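Local coordinates for protein restriction endonuclease LpnPI (Legionella pneumophila subsp. pneumophila str. Philadelphia 1, PDB 4RZL) that recognises modified cytosine in DNA through this N-terminal SRA-type domain and, as the whole protein, probably cuts DNA as a modification-dependent endonuclease, at residues 93-98 with 178-183. Numbering follows the deposited sequence.
Sequences DNKHPG and FQNYRA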
loop_
_atom_site.group_PDB
_atom_site.type_symbol
_atom_site.label_atom_id
_atom_site.label_comp_id
_atom_site.label_asym_id
_atom_site.label_seq_id
_atom_site.Cartn_x
_atom_site.Cartn_y
_atom_site.Cartn_z
ATOM N N ASP A 93 2.328 12.142 -0.503
ATOM C CA ASP A 93 1.900 12.810 0.637
ATOM C C ASP A 93 2.222 14.337 0.672
ATOM O O ASP A 93 2.364 14.812 1.681
ATOM C CB ASP A 93 2.310 12.119 1.917
ATOM C CG ASP A 93 3.830 12.104 2.160
ATOM O OD1 ASP A 93 4.612 12.339 1.305
ATOM O OD2 ASP A 93 4.215 11.789 3.208
ATOM N N ASN A 94 2.386 14.950 -0.429
ATOM C CA ASN A 94 2.560 16.391 -0.488
ATOM C C ASN A 94 1.339 16.992 -1.177
ATOM O O ASN A 94 1.359 17.355 -2.276
ATOM C CB ASN A 94 3.872 16.838 -1.174
ATOM C CG ASN A 94 4.181 18.339 -0.967
ATOM O OD1 ASN A 94 3.842 18.861 -0.008
ATOM N ND2 ASN A 94 4.801 18.961 -1.898
ATOM N N LYS A 95 0.244 17.061 -0.666
ATOM C CA LYS A 95 -1.013 17.399 -1.260
ATOM C C LYS A 95 -1.434 18.880 -1.134
ATOM O O LYS A 95 -2.381 19.229 -1.690
ATOM C CB LYS A 95 -2.123 16.417 -0.877
ATOM C CG LYS A 95 -1.953 14.945 -1.383
ATOM C CD LYS A 95 -2.960 14.027 -0.790
ATOM C CE LYS A 95 -2.961 12.697 -1.479
ATOM N NZ LYS A 95 -3.840 11.699 -0.951
ATOM N N HIS A 96 -0.663 19.666 -0.414
ATOM C CA HIS A 96 -0.930 21.086 -0.177
ATOM C C HIS A 96 0.343 21.918 -0.367
ATOM O O HIS A 96 1.460 21.388 -0.266
ATOM C CB HIS A 96 -1.460 21.315 1.251
ATOM C CG HIS A 96 -2.741 20.602 1.553
ATOM N ND1 HIS A 96 -2.777 19.310 2.034
ATOM C CD2 HIS A 96 -4.031 21.009 1.463
ATOM C CE1 HIS A 96 -4.038 18.947 2.212
ATOM N NE2 HIS A 96 -4.816 19.960 1.878
ATOM N N PRO A 97 0.164 23.197 -0.620
ATOM C CA PRO A 97 1.293 24.107 -0.632
ATOM C C PRO A 97 1.952 24.161 0.732
ATOM O O PRO A 97 1.342 23.960 1.698
ATOM C CB PRO A 97 0.662 25.414 -1.066
ATOM C CG PRO A 97 -0.566 25.052 -1.691
ATOM C CD PRO A 97 -1.044 23.844 -1.070
ATOM N N GLY A 98 3.237 24.302 0.753
ATOM C CA GLY A 98 3.979 24.410 1.977
ATOM C C GLY A 98 5.428 24.079 1.925
ATOM O O GLY A 98 6.196 24.929 1.922
ATOM N N PHE A 178 2.953 23.516 -6.581
ATOM C CA PHE A 178 3.775 22.604 -5.786
ATOM C C PHE A 178 3.786 21.234 -6.452
ATOM O O PHE A 178 2.963 20.963 -7.325
ATOM C CB PHE A 178 3.245 22.510 -4.346
ATOM C CG PHE A 178 1.835 21.979 -4.258
ATOM C CD1 PHE A 178 0.754 22.800 -4.539
ATOM C CD2 PHE A 178 1.595 20.658 -3.900
ATOM C CE1 PHE A 178 -0.536 22.316 -4.475
ATOM C CE2 PHE A 178 0.314 20.159 -3.824
ATOM C CZ PHE A 178 -0.763 20.980 -4.109
ATOM N N GLN A 179 4.714 20.376 -6.037
ATOM C CA GLN A 179 4.864 19.058 -6.660
ATOM C C GLN A 179 4.528 17.909 -5.715
ATOM O O GLN A 179 4.689 18.013 -4.496
ATOM C CB GLN A 179 6.290 18.880 -7.185
ATOM C CG GLN A 179 6.661 19.762 -8.372
ATOM C CD GLN A 179 8.059 19.457 -8.874
ATOM O OE1 GLN A 179 9.040 19.607 -8.139
ATOM N NE2 GLN A 179 8.154 18.999 -10.124
ATOM N N ASN A 180 4.069 16.810 -6.299
ATOM C CA ASN A 180 3.746 15.613 -5.547
ATOM C C ASN A 180 4.048 14.405 -6.431
ATOM O O ASN A 180 4.059 14.516 -7.660
ATOM C CB ASN A 180 2.264 15.626 -5.111
ATOM C CG ASN A 180 1.953 14.591 -4.006
ATOM O OD1 ASN A 180 2.848 14.138 -3.266
ATOM N ND2 ASN A 180 0.678 14.197 -3.917
ATOM N N TYR A 181 4.283 13.247 -5.825
ATOM C CA TYR A 181 4.573 12.066 -6.629
ATOM C C TYR A 181 3.310 11.366 -7.106
ATOM O O TYR A 181 2.316 11.245 -6.379
ATOM C CB TYR A 181 5.426 11.074 -5.838
ATOM C CG TYR A 181 6.908 11.373 -5.860
ATOM C CD1 TYR A 181 7.572 11.673 -7.055
ATOM C CD2 TYR A 181 7.638 11.389 -4.684
ATOM C CE1 TYR A 181 8.925 11.956 -7.062
ATOM C CE2 TYR A 181 8.994 11.671 -4.683
ATOM C CZ TYR A 181 9.627 11.952 -5.872
ATOM O OH TYR A 181 10.970 12.220 -5.858
ATOM N N ARG A 182 3.362 10.915 -8.349
ATOM C CA ARG A 182 2.429 9.926 -8.857
ATOM C C ARG A 182 3.231 8.641 -9.024
ATOM O O ARG A 182 4.172 8.585 -9.825
ATOM C CB ARG A 182 1.810 10.385 -10.176
ATOM C CG ARG A 182 0.913 9.375 -10.863
ATOM C CD ARG A 182 0.502 9.967 -12.192
ATOM N NE ARG A 182 -0.474 9.179 -12.922
ATOM C CZ ARG A 182 -0.162 8.327 -13.893
ATOM N NH1 ARG A 182 1.110 8.139 -14.224
ATOM N NH2 ARG A 182 -1.120 7.660 -14.524
ATOM N N ALA A 183 2.889 7.626 -8.239
ATOM C CA ALA A 183 3.679 6.395 -8.190
ATOM C C ALA A 183 2.875 5.215 -8.704
ATOM O O ALA A 183 1.717 5.058 -8.338
ATOM C CB ALA A 183 4.156 6.120 -6.748
#
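Two asparagine amides and a phenylalanine ring, on N94, N180 and F178, join a loop to a strand of the recognition domain. The loop follows strand 87-91 and runs beside strand 176-187, the strand that 87-91 itself pairs with. Each asparagine side chain bonds a backbone atom of the other segment. N94 ND2 donates to Q179 O at 2.8 Å, nearly in line with the carbonyl. N94 CG stands anti to the backbone N (chi1 -168°), which carries the amide to that oxygen. N180 OD1 accepts N94 N at 3.0 Å, with the donor well above the carbonyl plane. N180 OD1 also takes N109 ND2, and N180 ND2 donates to G92 O, so both ends of the N180 amide are held. The H96-P97 peptide lies over one face of the F178 ring, with H96 C and P97 N above its centre. P97 CD adds an off-centre CH-pi contact, 4.2 Å from the centroid of the F178 ring. N94 O meets the ring edge in plane, 3.4 Å from F178 CE2. D93 ties the loop to T104 and to the start of helix 108-119. W77 touches K95, F178 and N180, while strand 166-173 pairs with 176-187 through backbone bonds to F178 and N180.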